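Local coordinates for periplasmic binding protein (Thermotoga lettingae TMO, PDB 4RY8) that binds 5-methylthioribose in a sugar pocket, consistent with a role as the solute-binding component of a transporter, at residues Q116-L119 / L120-Y123; A148-D151 / K152-K155; K155-Q158 / I159-R163. All coordinates share one frame; numbering follows the deposited sequence.

Contact 1. Residues Q116-L119 / L120-Y123; sequences QDDL and LIGY. With SR1 (5-S-methyl-5-thio-alpha-D-ribofuranose), chain G.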
loop_
_atom_site.group_PDB
_atom_site.type_symbol
_atom_site.label_atom_id
_atom_site.label_comp_id
_atom_site.label_asym_id
_atom_site.label_seq_id
_atom_site.Cartn_x
_atom_site.Cartn_y
_atom_site.Cartn_z
ATOM N N GLN C 116 9.236 7.232 4.938
ATOM C CA GLN C 116 8.682 7.399 3.600
ATOM C C GLN C 116 7.554 6.441 3.272
ATOM O O GLN C 116 7.313 6.140 2.082
ATOM C CB GLN C 116 9.778 7.220 2.603
ATOM C CG GLN C 116 10.901 8.189 2.810
ATOM C CD GLN C 116 12.098 7.851 1.988
ATOM O OE1 GLN C 116 12.326 8.430 0.938
ATOM N NE2 GLN C 116 12.874 6.913 2.452
ATOM N N ASP C 117 6.838 6.019 4.320
ATOM C CA ASP C 117 5.774 5.020 4.224
ATOM C C ASP C 117 6.423 3.820 3.587
ATOM O O ASP C 117 6.093 3.425 2.478
ATOM C CB ASP C 117 4.522 5.495 3.467
ATOM C CG ASP C 117 3.324 4.625 3.731
ATOM O OD1 ASP C 117 3.482 3.469 4.210
ATOM O OD2 ASP C 117 2.197 5.079 3.516
ATOM N N ASP C 118 7.352 3.206 4.305
ATOM C CA ASP C 118 8.116 2.088 3.700
ATOM C C ASP C 118 7.346 0.788 3.376
ATOM O O ASP C 118 7.735 0.020 2.460
ATOM C CB ASP C 118 9.361 1.798 4.499
ATOM C CG ASP C 118 10.373 2.899 4.377
ATOM O OD1 ASP C 118 10.804 3.226 3.228
ATOM O OD2 ASP C 118 10.656 3.494 5.420
ATOM N N LEU C 119 6.287 0.547 4.135
ATOM C CA LEU C 119 5.394 -0.544 3.834
ATOM C C LEU C 119 4.711 -0.268 2.487
ATOM O O LEU C 119 4.646 -1.116 1.626
ATOM C CB LEU C 119 4.396 -0.704 4.948
ATOM C CG LEU C 119 4.989 -1.215 6.261
ATOM C CD1 LEU C 119 3.951 -1.293 7.351
ATOM C CD2 LEU C 119 5.661 -2.552 6.030
ATOM N N LEU C 120 4.215 0.932 2.260
ATOM C CA LEU C 120 3.678 1.198 0.941
ATOM C C LEU C 120 4.713 1.088 -0.194
ATOM O O LEU C 120 4.402 0.527 -1.245
ATOM C CB LEU C 120 3.001 2.581 0.894
ATOM C CG LEU C 120 2.310 2.924 -0.424
ATOM C CD1 LEU C 120 1.168 2.011 -0.805
ATOM C CD2 LEU C 120 1.761 4.346 -0.339
ATOM N N ILE C 121 5.924 1.615 0.022
ATOM C CA ILE C 121 7.006 1.565 -0.953
ATOM C C ILE C 121 7.268 0.112 -1.327
ATOM O O ILE C 121 7.371 -0.210 -2.479
ATOM C CB ILE C 121 8.357 2.163 -0.441
ATOM C CG1 ILE C 121 8.339 3.681 -0.246
ATOM C CG2 ILE C 121 9.483 1.818 -1.421
ATOM C CD1 ILE C 121 9.645 4.210 0.349
ATOM N N GLY C 122 7.445 -0.750 -0.319
ATOM C CA GLY C 122 7.751 -2.161 -0.580
ATOM C C GLY C 122 6.666 -2.919 -1.342
ATOM O O GLY C 122 6.967 -3.745 -2.195
ATOM N N TYR C 123 5.416 -2.559 -1.073
ATOM C CA TYR C 123 4.266 -3.070 -1.748
ATOM C C TYR C 123 4.202 -2.495 -3.170
ATOM O O TYR C 123 4.044 -3.216 -4.135
ATOM C CB TYR C 123 2.969 -2.678 -1.027
ATOM C CG TYR C 123 1.813 -3.227 -1.799
ATOM C CD1 TYR C 123 1.674 -4.599 -1.925
ATOM C CD2 TYR C 123 0.945 -2.402 -2.552
ATOM C CE1 TYR C 123 0.675 -5.144 -2.686
ATOM C CE2 TYR C 123 -0.082 -2.958 -3.314
ATOM C CZ TYR C 123 -0.203 -4.350 -3.367
ATOM O OH TYR C 123 -1.174 -4.997 -4.116
HETATM C CS SR1 G . 20.823 1.692 4.133
HETATM S S SR1 G . 19.125 2.153 4.389
HETATM C C5 SR1 G . 18.931 2.914 2.759
HETATM C C4 SR1 G . 17.523 3.474 2.573
HETATM O O4 SR1 G . 17.326 4.388 3.602
HETATM C C1 SR1 G . 16.660 5.577 3.133
HETATM O O1 SR1 G . 15.432 5.643 3.776
HETATM C C2 SR1 G . 16.465 5.488 1.627
HETATM O O2 SR1 G . 15.102 5.388 1.133
HETATM C C3 SR1 G . 17.278 4.255 1.287
HETATM O O3 SR1 G . 16.597 3.453 0.332
#

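Contact 2. Residues A148-D151 / K152-K155; sequences APLD and KRDK. With SR1 (5-S-methyl-5-thio-alpha-D-ribofuranose), chain G.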
loop_
_atom_site.group_PDB
_atom_site.type_symbol
_atom_site.label_atom_id
_atom_site.label_comp_id
_atom_site.label_asym_id
_atom_site.label_seq_id
_atom_site.Cartn_x
_atom_site.Cartn_y
_atom_site.Cartn_z
ATOM N N ALA C 148 15.850 -0.252 9.302
ATOM C CA ALA C 148 14.392 -0.020 9.419
ATOM C C ALA C 148 13.660 0.002 8.086
ATOM O O ALA C 148 12.736 -0.760 7.848
ATOM C CB ALA C 148 14.124 1.285 10.156
ATOM N N PRO C 149 14.058 0.901 7.211
ATOM C CA PRO C 149 13.303 0.950 5.972
ATOM C C PRO C 149 13.462 -0.342 5.145
ATOM O O PRO C 149 12.486 -0.833 4.572
ATOM C CB PRO C 149 13.907 2.156 5.246
ATOM C CG PRO C 149 15.243 2.330 5.866
ATOM C CD PRO C 149 15.027 2.004 7.303
ATOM N N LEU C 150 14.656 -0.926 5.138
ATOM C CA LEU C 150 14.869 -2.130 4.337
ATOM C C LEU C 150 14.031 -3.272 4.835
ATOM O O LEU C 150 13.532 -4.039 3.995
ATOM C CB LEU C 150 16.321 -2.556 4.299
ATOM C CG LEU C 150 17.219 -1.436 3.784
ATOM C CD1 LEU C 150 18.637 -1.925 3.593
ATOM C CD2 LEU C 150 16.660 -0.906 2.467
ATOM N N ASP C 151 13.925 -3.393 6.176
ATOM C CA ASP C 151 13.153 -4.448 6.830
ATOM C C ASP C 151 11.638 -4.295 6.598
ATOM O O ASP C 151 10.949 -5.253 6.354
ATOM C CB ASP C 151 13.338 -4.444 8.355
ATOM C CG ASP C 151 14.699 -4.957 8.836
ATOM O OD1 ASP C 151 15.431 -5.646 8.145
ATOM O OD2 ASP C 151 15.038 -4.615 9.965
ATOM N N LYS C 152 11.125 -3.072 6.716
ATOM C CA LYS C 152 9.756 -2.759 6.311
ATOM C C LYS C 152 9.511 -3.156 4.826
ATOM O O LYS C 152 8.548 -3.874 4.493
ATOM C CB LYS C 152 9.499 -1.280 6.492
ATOM C CG LYS C 152 9.436 -0.830 7.918
ATOM C CD LYS C 152 9.488 0.695 8.037
ATOM C CE LYS C 152 9.789 1.102 9.491
ATOM N NZ LYS C 152 9.864 2.591 9.713
ATOM N N ARG C 153 10.362 -2.697 3.930
ATOM C CA ARG C 153 10.193 -3.085 2.524
ATOM C C ARG C 153 10.286 -4.591 2.374
ATOM O O ARG C 153 9.531 -5.177 1.602
ATOM C CB ARG C 153 11.227 -2.452 1.672
ATOM C CG ARG C 153 11.006 -0.956 1.642
ATOM C CD ARG C 153 12.200 -0.169 1.138
ATOM N NE ARG C 153 12.120 1.238 1.573
ATOM C CZ ARG C 153 13.109 2.128 1.496
ATOM N NH1 ARG C 153 14.273 1.788 0.960
ATOM N NH2 ARG C 153 12.939 3.376 1.977
ATOM N N ASP C 154 11.188 -5.228 3.125
ATOM C CA ASP C 154 11.326 -6.692 2.973
ATOM C C ASP C 154 9.997 -7.459 3.207
ATOM O O ASP C 154 9.637 -8.373 2.439
ATOM C CB ASP C 154 12.431 -7.203 3.869
ATOM C CG ASP C 154 12.587 -8.695 3.792
ATOM O OD1 ASP C 154 13.099 -9.245 2.802
ATOM O OD2 ASP C 154 12.095 -9.294 4.717
ATOM N N LYS C 155 9.246 -7.062 4.239
ATOM C CA LYS C 155 7.982 -7.714 4.591
ATOM C C LYS C 155 7.003 -7.729 3.454
ATOM O O LYS C 155 6.230 -8.670 3.252
ATOM C CB LYS C 155 7.366 -7.046 5.814
ATOM C CG LYS C 155 8.106 -7.253 7.132
ATOM C CD LYS C 155 8.056 -8.705 7.566
ATOM C CE LYS C 155 8.384 -8.870 9.037
ATOM N NZ LYS C 155 8.360 -10.301 9.452
HETATM C CS SR1 G . 20.823 1.692 4.133
HETATM S S SR1 G . 19.125 2.153 4.389
HETATM C C5 SR1 G . 18.931 2.914 2.759
HETATM C C4 SR1 G . 17.523 3.474 2.573
HETATM O O4 SR1 G . 17.326 4.388 3.602
HETATM C C1 SR1 G . 16.660 5.577 3.133
HETATM O O1 SR1 G . 15.432 5.643 3.776
HETATM C C2 SR1 G . 16.465 5.488 1.627
HETATM O O2 SR1 G . 15.102 5.388 1.133
HETATM C C3 SR1 G . 17.278 4.255 1.287
HETATM O O3 SR1 G . 16.597 3.453 0.332
HETATM O O HOH W 1 11.659 -7.753 7.130
#

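Contact 3. Residues K155-Q158 / I159-R163; sequences KMWQ and IIKWR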
loop_
_atom_site.group_PDB
_atom_site.type_symbol
_atom_site.label_atom_id
_atom_site.label_comp_id
_atom_site.label_asym_id
_atom_site.label_seq_id
_atom_site.Cartn_x
_atom_site.Cartn_y
_atom_site.Cartn_z
ATOM N N LYS C 155 9.246 -7.062 4.239
ATOM C CA LYS C 155 7.982 -7.714 4.591
ATOM C C LYS C 155 7.003 -7.729 3.454
ATOM O O LYS C 155 6.230 -8.670 3.252
ATOM C CB LYS C 155 7.366 -7.046 5.814
ATOM C CG LYS C 155 8.106 -7.253 7.132
ATOM C CD LYS C 155 8.056 -8.705 7.566
ATOM C CE LYS C 155 8.384 -8.870 9.037
ATOM N NZ LYS C 155 8.360 -10.301 9.452
ATOM N N MET C 156 7.002 -6.632 2.689
ATOM C CA MET C 156 6.086 -6.503 1.596
ATOM C C MET C 156 6.526 -7.353 0.429
ATOM O O MET C 156 5.663 -7.915 -0.244
ATOM C CB MET C 156 5.914 -5.021 1.236
ATOM C CG MET C 156 5.068 -4.241 2.246
ATOM S SD MET C 156 3.458 -4.936 2.750
ATOM C CE MET C 156 2.542 -3.432 3.051
ATOM N N TRP C 157 7.843 -7.545 0.239
ATOM C CA TRP C 157 8.327 -8.518 -0.735
ATOM C C TRP C 157 7.848 -9.932 -0.415
ATOM O O TRP C 157 7.394 -10.666 -1.297
ATOM C CB TRP C 157 9.843 -8.442 -0.862
ATOM C CG TRP C 157 10.585 -9.561 -1.610
ATOM C CD1 TRP C 157 11.605 -10.343 -1.110
ATOM C CD2 TRP C 157 10.407 -9.960 -2.974
ATOM N NE1 TRP C 157 12.076 -11.202 -2.098
ATOM C CE2 TRP C 157 11.339 -10.984 -3.244
ATOM C CE3 TRP C 157 9.532 -9.552 -4.003
ATOM C CZ2 TRP C 157 11.412 -11.613 -4.489
ATOM C CZ3 TRP C 157 9.627 -10.186 -5.256
ATOM C CH2 TRP C 157 10.554 -11.177 -5.492
ATOM N N GLN C 158 7.954 -10.334 0.837
ATOM C CA GLN C 158 7.472 -11.641 1.216
ATOM C C GLN C 158 5.970 -11.826 0.874
ATOM O O GLN C 158 5.566 -12.910 0.467
ATOM C CB GLN C 158 7.721 -11.857 2.710
ATOM C CG GLN C 158 9.130 -11.546 3.175
ATOM C CD GLN C 158 10.228 -12.310 2.396
ATOM O OE1 GLN C 158 9.998 -13.394 1.906
ATOM N NE2 GLN C 158 11.398 -11.699 2.243
ATOM N N ILE C 159 5.152 -10.753 0.991
ATOM C CA ILE C 159 3.724 -10.858 0.747
ATOM C C ILE C 159 3.451 -10.962 -0.749
ATOM O O ILE C 159 2.554 -11.713 -1.168
ATOM C CB ILE C 159 2.954 -9.676 1.427
ATOM C CG1 ILE C 159 2.286 -10.143 2.723
ATOM C CG2 ILE C 159 1.824 -9.166 0.586
ATOM C CD1 ILE C 159 3.223 -10.716 3.756
ATOM N N ILE C 160 4.195 -10.219 -1.543
ATOM C CA ILE C 160 4.119 -10.386 -2.993
ATOM C C ILE C 160 4.475 -11.806 -3.393
ATOM O O ILE C 160 3.823 -12.376 -4.266
ATOM C CB ILE C 160 5.007 -9.415 -3.772
ATOM C CG1 ILE C 160 4.181 -8.202 -4.196
ATOM C CG2 ILE C 160 5.559 -10.064 -5.040
ATOM C CD1 ILE C 160 3.509 -7.536 -3.028
ATOM N N LYS C 161 5.484 -12.389 -2.756
ATOM C CA LYS C 161 5.781 -13.800 -3.117
ATOM C C LYS C 161 4.640 -14.765 -2.775
ATOM O O LYS C 161 4.401 -15.770 -3.483
ATOM C CB LYS C 161 7.095 -14.267 -2.505
ATOM C CG LYS C 161 8.304 -13.575 -3.125
ATOM C CD LYS C 161 9.561 -14.197 -2.527
ATOM C CE LYS C 161 9.837 -13.622 -1.153
ATOM N NZ LYS C 161 11.000 -14.300 -0.495
ATOM N N TRP C 162 3.930 -14.455 -1.699
ATOM C CA TRP C 162 2.777 -15.229 -1.282
ATOM C C TRP C 162 1.582 -15.084 -2.269
ATOM O O TRP C 162 0.958 -16.065 -2.660
ATOM C CB TRP C 162 2.376 -14.825 0.153
ATOM C CG TRP C 162 1.086 -15.363 0.508
ATOM C CD1 TRP C 162 0.810 -16.618 0.991
ATOM C CD2 TRP C 162 -0.154 -14.679 0.422
ATOM N NE1 TRP C 162 -0.535 -16.755 1.185
ATOM C CE2 TRP C 162 -1.155 -15.575 0.844
ATOM C CE3 TRP C 162 -0.517 -13.384 0.013
ATOM C CZ2 TRP C 162 -2.502 -15.222 0.877
ATOM C CZ3 TRP C 162 -1.835 -13.033 0.055
ATOM C CH2 TRP C 162 -2.824 -13.942 0.477
ATOM N N ARG C 163 1.260 -13.854 -2.666
ATOM C CA ARG C 163 0.085 -13.607 -3.521
ATOM C C ARG C 163 0.327 -14.076 -4.927
ATOM O O ARG C 163 -0.566 -14.593 -5.571
ATOM C CB ARG C 163 -0.255 -12.109 -3.484
ATOM C CG ARG C 163 -1.069 -11.558 -4.656
ATOM C CD ARG C 163 -2.512 -11.996 -4.608
ATOM N NE ARG C 163 -3.331 -11.533 -5.760
ATOM C CZ ARG C 163 -3.474 -12.174 -6.915
ATOM N NH1 ARG C 163 -2.834 -13.309 -7.156
ATOM N NH2 ARG C 163 -4.295 -11.682 -7.838
HETATM O O HOH W 2 13.575 -13.201 1.199
#

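Contact 1. Residues Q116-L119 / L120-Y123
Asp-117 is the N-cap residue of helix 118-132 and caps the amide of Leu-120, where the helix follows the short strand 113-115 in this periplasmic-binding-protein fold. The carboxylate of Asp-117 accepts the backbone amide of Leu-120, with OD1 3.3 Å from N; the amide approaches from above the carboxylate plane, 58° out of it. The first torsion explains the reach: CG lies opposite the backbone N (chi1 -163°), which carries the acid over the opening turn. The same OD1 also accepts Tyr-123 OH of the second subunit, and OD2 pairs with Lys-127 of that subunit, so one group serves both the cap and the dimer interface.

Backbone bonds wind the turn onward. Ile-121 N donates to Asp-117 O (3.1 Å), Gly-122 N to Asp-118 O (2.9 Å) and Tyr-123 N to Leu-119 O (3.2 Å).

Among the packing contacts, Leu-120 CB sits 3.5 Å from Asp-117 CG, where the two side chains cross, and Leu-120 also meets its own counterpart in the second subunit. Ile-121 instead reaches back toward the start of the turn. Its CD1 touches both Gln-116 CB, at 3.8 Å, and Asp-118 OD1, at 3.3 Å. The Asp-118 and Ile-121 side chains run alongside each other, and Asp-118 OD1 is further engaged by Arg-153 in a salt bridge.

The polar contact with the ligand belongs to Gln-116. Its OE1 is bound to Thr-253 OG1, a second bond that probably limits the amide's rotation, and its NE2 donates to SR1 O2 over 3.0 Å, with an N-H...O angle of 158°.

Contact 2. Residues A148-D151 / K152-K155
The opening turns of helix 148-163 form one wall of the SR1 pocket, and Pro-149 and Arg-153, one turn apart, carry that surface. Pro-149 CB lies over one face of the Arg-153 guanidinium, displaced toward its rim, with CB 3.6 Å from NH2. Leu-150 adds CD2 at 3.9 Å from Arg-153 NH1, approaching obliquely. With CG opposite the carbonyl carbon (chi1 -67°) and the chain extended from CG to NE, the arginine runs back over Pro-149 O to the sugar.

There the guanidinium divides its donors between two hydroxyls. Arg-153 NH1 donates to SR1 O3 at 2.9 Å (163° at the hydrogen) and Arg-153 NH2 to SR1 O2 at 3.1 Å (161°), with O2 in the plane of the group at its edge. NH2 also pairs with Asp-118 and NH1 with Met-204 O, so partners on several sides limit its rotation. A leucine in place of Arg-153 would probably leave O2 and O3 of the sugar without these donors and Asp-118 without this salt-bridge partner.

Lys-152 N donates to Ala-148 O (3.0 Å) and Arg-153 N to Pro-149 O (2.9 Å), both nearly straight. Farther along, a water donates to Asp-151 O, at 2.7 Å, and to Asp-154 OD2, bridging the outer side of the turn.

Within the unit strand 137-142, helix 148-163, strand 167-173, Asp-154 OD1 reaches Tyr-141 of the first strand, while Pro-149, Lys-152 and Arg-153 pack against helix 118-132.

Contact 3. Residues K155-Q158 / I159-R163
Lys-161 lies across the indole of Trp-157, one turn earlier on helix 148-163, the helix of a beta-alpha-beta unit. The evidence for a CH-pi contact is direct: Lys-161 CE stands 3.6 Å from the centroid of the five-membered ring, 20° off its normal. The chain crosses the ring obliquely, and CD lies by the CE2-CZ2 rim, Lys-161 CD being 3.7 Å from Trp-157 CZ2. Trp-157 has CG opposite its backbone N (chi1 168°), which turns the indole along the helix beneath the lysine. The Ile-160 side chain crosses that of Trp-157 at about a right angle, its CG2 4.1 Å from Trp-157 CZ3.

Gln-158 runs beside Lys-161, pointing the same way. A bend at chi3 of Lys-161 (-80°) brings its ammonium to the amide, and Lys-161 NZ donates to Gln-158 OE1 over 2.8 Å, from a position tilted out of the carbonyl plane. Glu-169 OE1, on the strand that follows, accepts from both Lys-161 NZ and Trp-157 NE1, so both partners of the CH-pi contact share one acceptor. This would probably steady the positive charge of the lysine. Gln-158 NE2 donates in turn to Asp-154 OD1 and to a water 2.8 Å from NE2; the same water takes a weak bond from Lys-161 NZ at 3.3 Å.

Overall arrangement
From the N terminus, the chain leaves strand 113-115 of the parallel sheet and enters helix 118-132 at contact 1, then passes through strand 137-142 of the mixed sheet to reach contacts 2 and 3 on helix 148-163. Each closes only local helical turns; they run in series, with none nested or crossed, and contacts 2 and 3 share Lys-155. The two helices lie side by side. Contacts 1 and 2, with centres about 8 Å apart, meet at the SR1 end, and both touch the sugar. Farther along, Met-156 and Ile-160 of contact 3 pack on Leu-119, Gly-122 and Tyr-123, near the second subunit.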